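PDB 6W32: phosphatidylinositol transfer protein SFH5 from Saccharomyces cerevisiae, which binds and transfers phosphatidylinositol, regulates phosphatidylinositol 4,5-bisphosphate homeostasis at the plasma membrane, and carries heme b. Local coordinates for residues K65-K76 / F171-M179; K131-G139 / R158-L169. All coordinates share one frame; numbering follows the deposited sequence.

Contact 1: residues K65-K76 / F171-M179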
loop_
_atom_site.group_PDB
_atom_site.type_symbol
_atom_site.label_atom_id
_atom_site.label_comp_id
_atom_site.label_asym_id
_atom_site.label_seq_id
_atom_site.Cartn_x
_atom_site.Cartn_y
_atom_site.Cartn_z
ATOM N N LYS A 65 -21.039 3.512 -2.320
ATOM C CA LYS A 65 -20.599 2.400 -1.497
ATOM C C LYS A 65 -19.081 2.341 -1.410
ATOM O O LYS A 65 -18.570 1.818 -0.420
ATOM C CB LYS A 65 -21.184 1.049 -1.941
ATOM C CG LYS A 65 -21.353 0.801 -3.422
ATOM C CD LYS A 65 -21.634 -0.709 -3.678
ATOM C CE LYS A 65 -20.346 -1.519 -3.968
ATOM N NZ LYS A 65 -19.916 -1.552 -5.418
ATOM N N ILE A 66 -18.338 2.915 -2.367
ATOM C CA ILE A 66 -16.886 2.914 -2.210
ATOM C C ILE A 66 -16.462 3.971 -1.212
ATOM O O ILE A 66 -15.606 3.744 -0.356
ATOM C CB ILE A 66 -16.171 3.111 -3.553
ATOM C CG1 ILE A 66 -16.484 1.955 -4.506
ATOM C CG2 ILE A 66 -14.686 3.194 -3.301
ATOM C CD1 ILE A 66 -15.546 1.852 -5.722
ATOM N N ALA A 67 -17.033 5.160 -1.332
ATOM C CA ALA A 67 -16.781 6.192 -0.345
ATOM C C ALA A 67 -17.121 5.689 1.050
ATOM O O ALA A 67 -16.385 5.930 2.006
ATOM C CB ALA A 67 -17.580 7.448 -0.707
ATOM N N ASP A 68 -18.197 4.930 1.183
ATOM C CA ASP A 68 -18.571 4.476 2.521
ATOM C C ASP A 68 -17.634 3.386 3.053
ATOM O O ASP A 68 -17.254 3.417 4.232
ATOM C CB ASP A 68 -20.025 4.017 2.516
ATOM C CG ASP A 68 -20.996 5.204 2.439
ATOM O OD1 ASP A 68 -22.229 4.950 2.450
ATOM O OD2 ASP A 68 -20.521 6.378 2.372
ATOM N N ARG A 69 -17.229 2.425 2.215
ATOM C CA ARG A 69 -16.306 1.419 2.725
ATOM C C ARG A 69 -14.982 2.047 3.118
ATOM O O ARG A 69 -14.340 1.610 4.078
ATOM C CB ARG A 69 -16.073 0.297 1.718
ATOM C CG ARG A 69 -17.303 -0.229 1.042
ATOM C CD ARG A 69 -18.212 -1.017 1.946
ATOM N NE ARG A 69 -17.729 -2.377 2.169
ATOM C CZ ARG A 69 -17.466 -2.890 3.376
ATOM N NH1 ARG A 69 -17.026 -4.155 3.502
ATOM N NH2 ARG A 69 -17.640 -2.127 4.463
ATOM N N LEU A 70 -14.544 3.070 2.393
ATOM C CA LEU A 70 -13.262 3.662 2.747
ATOM C C LEU A 70 -13.344 4.437 4.062
ATOM O O LEU A 70 -12.402 4.394 4.867
ATOM C CB LEU A 70 -12.737 4.526 1.609
ATOM C CG LEU A 70 -12.305 3.745 0.364
ATOM C CD1 LEU A 70 -11.975 4.713 -0.710
ATOM C CD2 LEU A 70 -11.101 2.894 0.645
ATOM N N THR A 71 -14.456 5.131 4.339
ATOM C CA THR A 71 -14.468 5.788 5.642
ATOM C C THR A 71 -14.661 4.771 6.769
ATOM O O THR A 71 -14.111 4.970 7.862
ATOM C CB THR A 71 -15.494 6.934 5.695
ATOM O OG1 THR A 71 -16.771 6.458 6.089
ATOM C CG2 THR A 71 -15.658 7.575 4.377
ATOM N N TYR A 72 -15.384 3.662 6.522
ATOM C CA TYR A 72 -15.387 2.537 7.471
ATOM C C TYR A 72 -13.967 2.079 7.785
ATOM O O TYR A 72 -13.549 1.996 8.950
ATOM C CB TYR A 72 -16.180 1.348 6.916
ATOM C CG TYR A 72 -16.280 0.200 7.919
ATOM C CD1 TYR A 72 -17.316 0.164 8.867
ATOM C CD2 TYR A 72 -15.335 -0.824 7.945
ATOM C CE1 TYR A 72 -17.407 -0.836 9.789
ATOM C CE2 TYR A 72 -15.420 -1.825 8.881
ATOM C CZ TYR A 72 -16.462 -1.830 9.798
ATOM O OH TYR A 72 -16.563 -2.845 10.736
ATOM N N LYS A 73 -13.187 1.981 6.750
ATOM C CA LYS A 73 -11.851 1.517 6.851
ATOM C C LYS A 73 -11.106 2.438 7.751
ATOM O O LYS A 73 -10.251 2.021 8.458
ATOM C CB LYS A 73 -11.253 1.552 5.482
ATOM C CG LYS A 73 -10.020 0.739 5.334
ATOM C CD LYS A 73 -9.681 0.666 3.883
ATOM C CE LYS A 73 -10.273 -0.567 3.286
ATOM N NZ LYS A 73 -9.384 -1.668 3.648
ATOM N N LEU A 74 -11.391 3.714 7.696
ATOM C CA LEU A 74 -10.652 4.668 8.513
ATOM C C LEU A 74 -11.131 4.687 9.967
ATOM O O LEU A 74 -10.314 4.873 10.884
ATOM C CB LEU A 74 -10.727 6.069 7.885
ATOM C CG LEU A 74 -9.593 6.525 6.966
ATOM C CD1 LEU A 74 -10.041 7.705 6.139
ATOM C CD2 LEU A 74 -8.427 6.887 7.823
ATOM N N CYS A 75 -12.431 4.504 10.212
ATOM C CA CYS A 75 -12.909 4.304 11.584
ATOM C C CYS A 75 -12.287 3.075 12.240
ATOM O O CYS A 75 -11.809 3.151 13.387
ATOM C CB CYS A 75 -14.431 4.161 11.588
ATOM S SG CYS A 75 -15.354 5.508 10.689
ATOM N N LYS A 76 -12.304 1.928 11.525
ATOM C CA LYS A 76 -11.689 0.710 12.044
ATOM C C LYS A 76 -10.231 0.944 12.402
ATOM O O LYS A 76 -9.746 0.497 13.448
ATOM C CB LYS A 76 -11.805 -0.384 11.007
ATOM C CG LYS A 76 -11.671 -1.789 11.555
ATOM C CD LYS A 76 -11.095 -2.817 10.553
ATOM C CE LYS A 76 -10.475 -4.023 11.304
ATOM N NZ LYS A 76 -9.863 -3.660 12.650
ATOM N N PHE A 171 -12.701 -2.202 -3.350
ATOM C CA PHE A 171 -12.954 -1.833 -1.972
ATOM C C PHE A 171 -14.343 -2.217 -1.516
ATOM O O PHE A 171 -14.560 -2.342 -0.303
ATOM C CB PHE A 171 -12.725 -0.352 -1.806
ATOM C CG PHE A 171 -11.279 0.018 -1.834
ATOM C CD1 PHE A 171 -10.392 -0.592 -0.983
ATOM C CD2 PHE A 171 -10.802 0.961 -2.729
ATOM C CE1 PHE A 171 -9.061 -0.262 -1.006
ATOM C CE2 PHE A 171 -9.457 1.299 -2.758
ATOM C CZ PHE A 171 -8.592 0.705 -1.890
ATOM N N THR A 172 -15.276 -2.436 -2.453
ATOM C CA THR A 172 -16.605 -2.923 -2.090
ATOM C C THR A 172 -16.614 -4.394 -1.717
ATOM O O THR A 172 -17.599 -4.860 -1.138
ATOM C CB THR A 172 -17.603 -2.715 -3.226
ATOM O OG1 THR A 172 -17.431 -3.749 -4.199
ATOM C CG2 THR A 172 -17.378 -1.396 -3.872
ATOM N N SER A 173 -15.566 -5.134 -2.031
ATOM C CA SER A 173 -15.608 -6.566 -1.812
ATOM C C SER A 173 -15.160 -6.917 -0.393
ATOM O O SER A 173 -14.635 -6.092 0.360
ATOM C CB SER A 173 -14.746 -7.280 -2.852
ATOM O OG SER A 173 -13.415 -7.399 -2.395
ATOM N N SER A 174 -15.400 -8.168 -0.024
ATOM C CA SER A 174 -14.922 -8.701 1.242
ATOM C C SER A 174 -13.695 -9.587 1.071
ATOM O O SER A 174 -12.997 -9.852 2.062
ATOM C CB SER A 174 -16.039 -9.479 1.922
ATOM O OG SER A 174 -16.816 -10.133 0.928
ATOM N N ASP A 175 -13.410 -10.019 -0.163
ATOM C CA ASP A 175 -12.259 -10.853 -0.483
ATOM C C ASP A 175 -11.161 -10.117 -1.256
ATOM O O ASP A 175 -10.182 -10.754 -1.667
ATOM C CB ASP A 175 -12.709 -12.098 -1.274
ATOM C CG ASP A 175 -13.292 -11.765 -2.660
ATOM O OD1 ASP A 175 -13.590 -10.581 -2.919
ATOM O OD2 ASP A 175 -13.452 -12.691 -3.500
ATOM N N ASN A 176 -11.321 -8.815 -1.539
ATOM C CA ASN A 176 -10.280 -8.095 -2.267
ATOM C C ASN A 176 -10.180 -6.626 -1.855
ATOM O O ASN A 176 -9.931 -5.761 -2.699
ATOM C CB ASN A 176 -10.474 -8.190 -3.778
ATOM C CG ASN A 176 -9.192 -7.942 -4.526
ATOM O OD1 ASN A 176 -8.136 -8.495 -4.163
ATOM N ND2 ASN A 176 -9.251 -7.060 -5.531
ATOM N N ASN A 177 -10.405 -6.315 -0.580
ATOM C CA ASN A 177 -10.227 -4.951 -0.091
ATOM C C ASN A 177 -8.986 -4.801 0.782
ATOM O O ASN A 177 -8.922 -3.884 1.605
ATOM C CB ASN A 177 -11.468 -4.474 0.672
ATOM C CG ASN A 177 -11.921 -5.467 1.719
ATOM O OD1 ASN A 177 -11.378 -6.562 1.801
ATOM N ND2 ASN A 177 -12.938 -5.115 2.496
ATOM N N TYR A 178 -8.011 -5.690 0.645
ATOM C CA TYR A 178 -6.717 -5.530 1.284
ATOM C C TYR A 178 -5.680 -6.104 0.339
ATOM O O TYR A 178 -6.010 -6.805 -0.618
ATOM C CB TYR A 178 -6.609 -6.256 2.627
ATOM C CG TYR A 178 -7.394 -5.695 3.794
ATOM C CD1 TYR A 178 -8.754 -5.867 3.882
ATOM C CD2 TYR A 178 -6.748 -5.064 4.847
ATOM C CE1 TYR A 178 -9.453 -5.389 4.969
ATOM C CE2 TYR A 178 -7.442 -4.579 5.931
ATOM C CZ TYR A 178 -8.789 -4.742 5.985
ATOM O OH TYR A 178 -9.509 -4.259 7.057
ATOM N N MET A 179 -4.414 -5.851 0.649
ATOM C CA MET A 179 -3.289 -6.205 -0.205
ATOM C C MET A 179 -2.378 -7.181 0.530
ATOM O O MET A 179 -2.425 -7.306 1.756
ATOM C CB MET A 179 -2.510 -4.945 -0.581
ATOM C CG MET A 179 -1.453 -5.043 -1.678
ATOM S SD MET A 179 -0.944 -3.342 -2.090
ATOM C CE MET A 179 -0.776 -2.797 -0.400
#
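Leu70 lays its CD2 methyl over the centre of the Phe171 ring, 3.8 Å from the ring centroid and 9° off the normal, a CH-pi contact in which a branched aliphatic chain suits a flat aromatic face. One turn back, CG2 of Ile66 reaches CB of Phe171 at 4.3 Å, so two apolar residues of the helix meet the same phenylalanine. Lys73 carries the polar half. With CG trans to the backbone N (chi1 -163°) the chain runs out from the helix, then bends at its last two torsions, bringing NZ to O of Asn177 at 3.0 Å, nearly in line with the carbonyl bond. The same ammonium lies over one face of the Tyr178 ring, a cation-pi contact with NZ 4.0 Å from the centroid; a long, flexible, charged chain can serve both. Glu214 adds its backbone O as another acceptor for NZ and takes the Tyr178 hydroxyl through its carboxylate. The CB of Arg69 lies beside O of Phe171, and its guanidinium has O of Thr172 at the edge, 4.1 Å from NE. Helix 64-77 thus rests on the connection between helix 151-166 and strand 179-184, with helices 16-36 and 82-98 packed against other sides of it.

Contact 2: residues K131-G139 / R158-L169. With HEM (protoporphyrin IX containing Fe), chain D.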
loop_
_atom_site.group_PDB
_atom_site.type_symbol
_atom_site.label_atom_id
_atom_site.label_comp_id
_atom_site.label_asym_id
_atom_site.label_seq_id
_atom_site.Cartn_x
_atom_site.Cartn_y
_atom_site.Cartn_z
ATOM N N LYS A 131 -5.173 -11.862 -3.352
ATOM C CA LYS A 131 -5.248 -11.760 -4.801
ATOM C C LYS A 131 -4.380 -10.636 -5.369
ATOM O O LYS A 131 -3.770 -10.798 -6.427
ATOM C CB LYS A 131 -6.697 -11.543 -5.226
ATOM C CG LYS A 131 -7.684 -12.538 -4.652
ATOM C CD LYS A 131 -9.099 -11.981 -4.799
ATOM C CE LYS A 131 -10.134 -13.072 -4.686
ATOM N NZ LYS A 131 -11.466 -12.559 -5.038
ATOM N N ALA A 132 -4.305 -9.490 -4.713
ATOM C CA ALA A 132 -3.382 -8.435 -5.122
ATOM C C ALA A 132 -2.137 -8.510 -4.252
ATOM O O ALA A 132 -2.229 -8.388 -3.029
ATOM C CB ALA A 132 -4.032 -7.058 -5.001
ATOM N N VAL A 133 -0.982 -8.705 -4.873
ATOM C CA VAL A 133 0.292 -8.822 -4.173
ATOM C C VAL A 133 1.273 -7.854 -4.807
ATOM O O VAL A 133 1.287 -7.711 -6.039
ATOM C CB VAL A 133 0.840 -10.272 -4.255
ATOM C CG1 VAL A 133 2.021 -10.467 -3.334
ATOM C CG2 VAL A 133 -0.223 -11.288 -3.906
ATOM N N THR A 134 2.109 -7.199 -3.994
ATOM C CA THR A 134 3.289 -6.539 -4.563
ATOM C C THR A 134 4.547 -7.191 -4.017
ATOM O O THR A 134 4.552 -7.753 -2.919
ATOM C CB THR A 134 3.382 -5.018 -4.311
ATOM O OG1 THR A 134 3.791 -4.763 -2.962
ATOM C CG2 THR A 134 2.098 -4.331 -4.573
ATOM N N TRP A 135 5.621 -7.090 -4.783
ATOM C CA TRP A 135 6.828 -7.826 -4.473
ATOM C C TRP A 135 8.019 -6.894 -4.611
ATOM O O TRP A 135 8.193 -6.262 -5.652
ATOM C CB TRP A 135 7.011 -9.014 -5.419
ATOM C CG TRP A 135 5.878 -10.002 -5.606
ATOM C CD1 TRP A 135 4.625 -9.774 -6.136
ATOM C CD2 TRP A 135 5.949 -11.403 -5.335
ATOM N NE1 TRP A 135 3.914 -10.967 -6.190
ATOM C CE2 TRP A 135 4.708 -11.971 -5.698
ATOM C CE3 TRP A 135 6.946 -12.227 -4.817
ATOM C CZ2 TRP A 135 4.443 -13.325 -5.552
ATOM C CZ3 TRP A 135 6.694 -13.558 -4.673
ATOM C CH2 TRP A 135 5.441 -14.108 -5.036
ATOM N N ASN A 136 8.868 -6.849 -3.597
ATOM C CA ASN A 136 10.109 -6.099 -3.676
ATOM C C ASN A 136 11.271 -7.078 -3.678
ATOM O O ASN A 136 11.417 -7.874 -2.749
ATOM C CB ASN A 136 10.230 -5.110 -2.523
ATOM C CG ASN A 136 9.110 -4.110 -2.514
ATOM O OD1 ASN A 136 8.139 -4.252 -1.755
ATOM N ND2 ASN A 136 9.211 -3.109 -3.376
ATOM N N LEU A 137 12.071 -7.049 -4.736
ATOM C CA LEU A 137 13.191 -7.972 -4.838
ATOM C C LEU A 137 14.431 -7.316 -4.256
ATOM O O LEU A 137 15.473 -7.199 -4.899
ATOM C CB LEU A 137 13.397 -8.410 -6.282
ATOM C CG LEU A 137 12.097 -8.961 -6.841
ATOM C CD1 LEU A 137 12.238 -9.335 -8.275
ATOM C CD2 LEU A 137 11.671 -10.146 -6.007
ATOM N N TYR A 138 14.282 -6.892 -3.002
ATOM C CA TYR A 138 15.309 -6.070 -2.375
ATOM C C TYR A 138 16.652 -6.790 -2.269
ATOM O O TYR A 138 17.703 -6.148 -2.337
ATOM C CB TYR A 138 14.833 -5.610 -1.003
ATOM C CG TYR A 138 13.819 -4.483 -1.043
ATOM C CD1 TYR A 138 13.766 -3.584 -2.102
ATOM C CD2 TYR A 138 12.914 -4.310 -0.007
ATOM C CE1 TYR A 138 12.820 -2.550 -2.113
ATOM C CE2 TYR A 138 11.986 -3.271 -0.017
ATOM C CZ TYR A 138 11.947 -2.408 -1.057
ATOM O OH TYR A 138 11.008 -1.419 -1.017
ATOM N N GLY A 139 16.653 -8.109 -2.158
ATOM C CA GLY A 139 17.918 -8.829 -2.094
ATOM C C GLY A 139 18.816 -8.602 -3.294
ATOM O O GLY A 139 20.042 -8.642 -3.174
ATOM N N ARG A 158 8.834 3.762 -4.352
ATOM C CA ARG A 158 8.070 2.743 -3.628
ATOM C C ARG A 158 6.620 3.154 -3.388
ATOM O O ARG A 158 5.706 2.336 -3.549
ATOM C CB ARG A 158 8.727 2.437 -2.291
ATOM C CG ARG A 158 7.939 1.393 -1.495
ATOM C CD ARG A 158 8.367 -0.082 -1.737
ATOM N NE ARG A 158 7.559 -0.961 -0.895
ATOM C CZ ARG A 158 6.355 -1.387 -1.254
ATOM N NH1 ARG A 158 5.888 -1.035 -2.441
ATOM N NH2 ARG A 158 5.617 -2.147 -0.452
ATOM N N ILE A 159 6.376 4.387 -2.948
ATOM C CA ILE A 159 4.983 4.819 -2.912
ATOM C C ILE A 159 4.339 4.608 -4.270
ATOM O O ILE A 159 3.133 4.375 -4.367
ATOM C CB ILE A 159 4.866 6.291 -2.468
ATOM C CG1 ILE A 159 5.661 6.530 -1.187
ATOM C CG2 ILE A 159 3.427 6.617 -2.207
ATOM C CD1 ILE A 159 5.315 5.590 -0.035
ATOM N N GLY A 160 5.119 4.703 -5.345
ATOM C CA GLY A 160 4.555 4.464 -6.657
ATOM C C GLY A 160 4.081 3.033 -6.797
ATOM O O GLY A 160 3.009 2.770 -7.353
ATOM N N LEU A 161 4.858 2.086 -6.273
ATOM C CA LEU A 161 4.407 0.704 -6.313
ATOM C C LEU A 161 3.214 0.501 -5.379
ATOM O O LEU A 161 2.241 -0.162 -5.747
ATOM C CB LEU A 161 5.574 -0.221 -5.984
ATOM C CG LEU A 161 5.439 -1.734 -6.185
ATOM C CD1 LEU A 161 5.060 -2.025 -7.598
ATOM C CD2 LEU A 161 6.738 -2.460 -5.807
ATOM N N MET A 162 3.239 1.110 -4.195
ATOM C CA MET A 162 2.091 1.012 -3.308
ATOM C C MET A 162 0.806 1.429 -3.994
ATOM O O MET A 162 -0.195 0.710 -3.952
ATOM C CB MET A 162 2.300 1.854 -2.063
ATOM C CG MET A 162 1.123 1.749 -1.090
ATOM S SD MET A 162 0.833 0.079 -0.401
ATOM C CE MET A 162 -0.564 0.388 0.680
ATOM N N GLU A 163 0.809 2.578 -4.650
ATOM C CA GLU A 163 -0.421 3.063 -5.262
ATOM C C GLU A 163 -0.871 2.176 -6.421
ATOM O O GLU A 163 -2.060 1.870 -6.532
ATOM C CB GLU A 163 -0.237 4.510 -5.699
ATOM C CG GLU A 163 -0.182 5.456 -4.521
ATOM C CD GLU A 163 -1.573 5.841 -4.026
ATOM O OE1 GLU A 163 -2.561 5.556 -4.734
ATOM O OE2 GLU A 163 -1.678 6.470 -2.953
ATOM N N LYS A 164 0.056 1.735 -7.280
ATOM C CA LYS A 164 -0.302 0.809 -8.355
ATOM C C LYS A 164 -0.936 -0.470 -7.804
ATOM O O LYS A 164 -1.848 -1.042 -8.417
ATOM C CB LYS A 164 0.934 0.460 -9.187
ATOM C CG LYS A 164 1.350 1.472 -10.268
ATOM C CD LYS A 164 2.430 0.896 -11.191
ATOM C CE LYS A 164 3.552 1.882 -11.514
ATOM N NZ LYS A 164 4.865 1.443 -10.886
ATOM N N GLY A 165 -0.467 -0.939 -6.645
ATOM C CA GLY A 165 -1.065 -2.127 -6.057
ATOM C C GLY A 165 -2.540 -1.930 -5.776
ATOM O O GLY A 165 -3.370 -2.770 -6.141
ATOM N N LEU A 166 -2.887 -0.791 -5.161
ATOM C CA LEU A 166 -4.266 -0.526 -4.797
ATOM C C LEU A 166 -5.138 -0.235 -5.998
ATOM O O LEU A 166 -6.368 -0.247 -5.850
ATOM C CB LEU A 166 -4.369 0.639 -3.825
ATOM C CG LEU A 166 -3.355 0.737 -2.696
ATOM C CD1 LEU A 166 -3.441 2.093 -2.033
ATOM C CD2 LEU A 166 -3.620 -0.346 -1.699
ATOM N N SER A 167 -4.569 0.000 -7.186
ATOM C CA SER A 167 -5.500 0.064 -8.309
ATOM C C SER A 167 -6.102 -1.288 -8.634
ATOM O O SER A 167 -6.971 -1.354 -9.505
ATOM C CB SER A 167 -4.851 0.594 -9.584
ATOM O OG SER A 167 -5.792 0.480 -10.664
ATOM N N LEU A 168 -5.657 -2.352 -7.969
ATOM C CA LEU A 168 -6.119 -3.708 -8.218
ATOM C C LEU A 168 -7.117 -4.177 -7.180
ATOM O O LEU A 168 -7.576 -5.321 -7.235
ATOM C CB LEU A 168 -4.923 -4.668 -8.270
ATOM C CG LEU A 168 -4.053 -4.324 -9.473
ATOM C CD1 LEU A 168 -2.972 -5.322 -9.704
ATOM C CD2 LEU A 168 -4.922 -4.146 -10.728
ATOM N N LEU A 169 -7.464 -3.332 -6.237
ATOM C CA LEU A 169 -8.390 -3.737 -5.202
ATOM C C LEU A 169 -9.806 -3.344 -5.592
ATOM O O LEU A 169 -10.031 -2.450 -6.416
ATOM C CB LEU A 169 -8.010 -3.102 -3.864
ATOM C CG LEU A 169 -6.664 -3.525 -3.279
ATOM C CD1 LEU A 169 -6.544 -2.974 -1.910
ATOM C CD2 LEU A 169 -6.577 -5.009 -3.218
HETATM C CHA HEM D . 10.726 -2.934 5.757
HETATM C CHB HEM D . 14.402 -2.524 2.703
HETATM C CHC HEM D . 16.577 -6.255 4.877
HETATM C CHD HEM D . 12.628 -6.977 7.639
HETATM C C1A HEM D . 11.544 -2.518 4.740
HETATM C C2A HEM D . 11.264 -1.374 3.924
HETATM C C3A HEM D . 12.299 -1.212 3.075
HETATM C C4A HEM D . 13.231 -2.294 3.350
HETATM C CMA HEM D . 12.548 -0.163 1.964
HETATM C CAA HEM D . 9.996 -0.548 4.198
HETATM C CBA HEM D . 8.844 -0.651 3.226
HETATM C CGA HEM D . 8.941 -1.659 2.145
HETATM O O1A HEM D . 9.765 -1.332 1.233
HETATM O O2A HEM D . 7.787 -2.122 1.857
HETATM C C1B HEM D . 15.335 -3.454 3.059
HETATM C C2B HEM D . 16.630 -3.589 2.452
HETATM C C3B HEM D . 17.246 -4.615 3.043
HETATM C C4B HEM D . 16.349 -5.170 4.056
HETATM C CMB HEM D . 17.135 -2.675 1.316
HETATM C CAB HEM D . 18.652 -5.156 2.706
HETATM C CBB HEM D . 19.571 -5.337 3.637
HETATM C C1C HEM D . 15.728 -6.818 5.812
HETATM C C2C HEM D . 15.957 -7.988 6.691
HETATM C C3C HEM D . 14.855 -8.174 7.452
HETATM C C4C HEM D . 13.888 -7.147 7.091
HETATM C CMC HEM D . 17.234 -8.869 6.730
HETATM C CAC HEM D . 14.629 -9.291 8.507
HETATM C CBC HEM D . 13.454 -9.958 8.596
HETATM C C1D HEM D . 11.764 -5.936 7.441
HETATM C C2D HEM D . 10.539 -5.681 8.160
HETATM C C3D HEM D . 9.984 -4.386 7.561
HETATM C C4D HEM D . 10.915 -4.017 6.550
HETATM C CMD HEM D . 9.893 -6.495 9.284
HETATM C CAD HEM D . 8.696 -3.607 7.853
HETATM C CBD HEM D . 7.764 -3.837 6.658
HETATM C CGD HEM D . 6.438 -3.183 6.958
HETATM O O1D HEM D . 5.570 -3.123 6.026
HETATM O O2D HEM D . 6.360 -2.500 8.036
HETATM N NA HEM D . 12.750 -3.051 4.384
HETATM N NB HEM D . 15.195 -4.425 4.029
HETATM N NC HEM D . 14.491 -6.374 6.119
HETATM N ND HEM D . 11.960 -4.908 6.500
HETATM FE FE HEM D . 13.556 -4.758 5.184
#
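Arg158 meets Asn136, at the end of strand 132-136, and Tyr138, just beyond it, beside a heme propionate. Its CG is trans to the backbone N, and a bend at chi2 (91°) carries the guanidinium toward the carboxylate. NE bonds to O2A of the heme at 3.0 Å and more weakly to O1A, while NH2 adds a bond to O2A at 3.2 Å. The other oxygen of the same carboxylate, O1A, also accepts a bond from Tyr138 OH at 2.6 Å, near the plane of the phenol ring. Arginine suits this place because its positive charge matches the carboxylate and two of its nitrogens can reach the same oxygen. Asn136 OD1 lies over one guanidinium face, 3.4 Å from Arg158 CZ, with amide and guanidinium planes 58° apart. One turn on, Leu161 sends CD2 to within 3.5 Å of Asn136 ND2, and its CG faces CB of Thr134. Here helix 151-166 packs on the five-stranded mixed sheet of the CRAL-TRIO domain; over 158-166 the helix axis comes within 8.6 Å of that of strand 132-136 and runs nearly antiparallel to it (163°). At Gly165, which has no side chain, the backbone itself faces the strand, and CA stands 4.1 Å from CG2 of Thr134. The chain then passes through a type I turn from Leu166 to Leu169. Within it, CB of Leu168 faces CB of Ala132, and CD2 of Leu169 approaches that same methyl at 3.7 Å, two larger apolar residues against a small one.

In the fold
The centres of contact 1 and contact 2 lie about 18 Å apart, and helix 151-166 leads from one to the other: its 158-166 part belongs to contact 2, and the chain running on toward strand 179-184 supplies 171-179. In sequence both segments of contact 2 fall between those of contact 1. The two also touch directly, through a salt bridge from Lys131 to Asp175 and packing of Met162 on Met179. Strands 132-136 and 179-184 are parallel neighbours in the mixed sheet. Contact 1 joins helix 64-77 to the connection that leads into strand 179-184, whereas contact 2 lies near the centre of the chain and reaches the heme pocket.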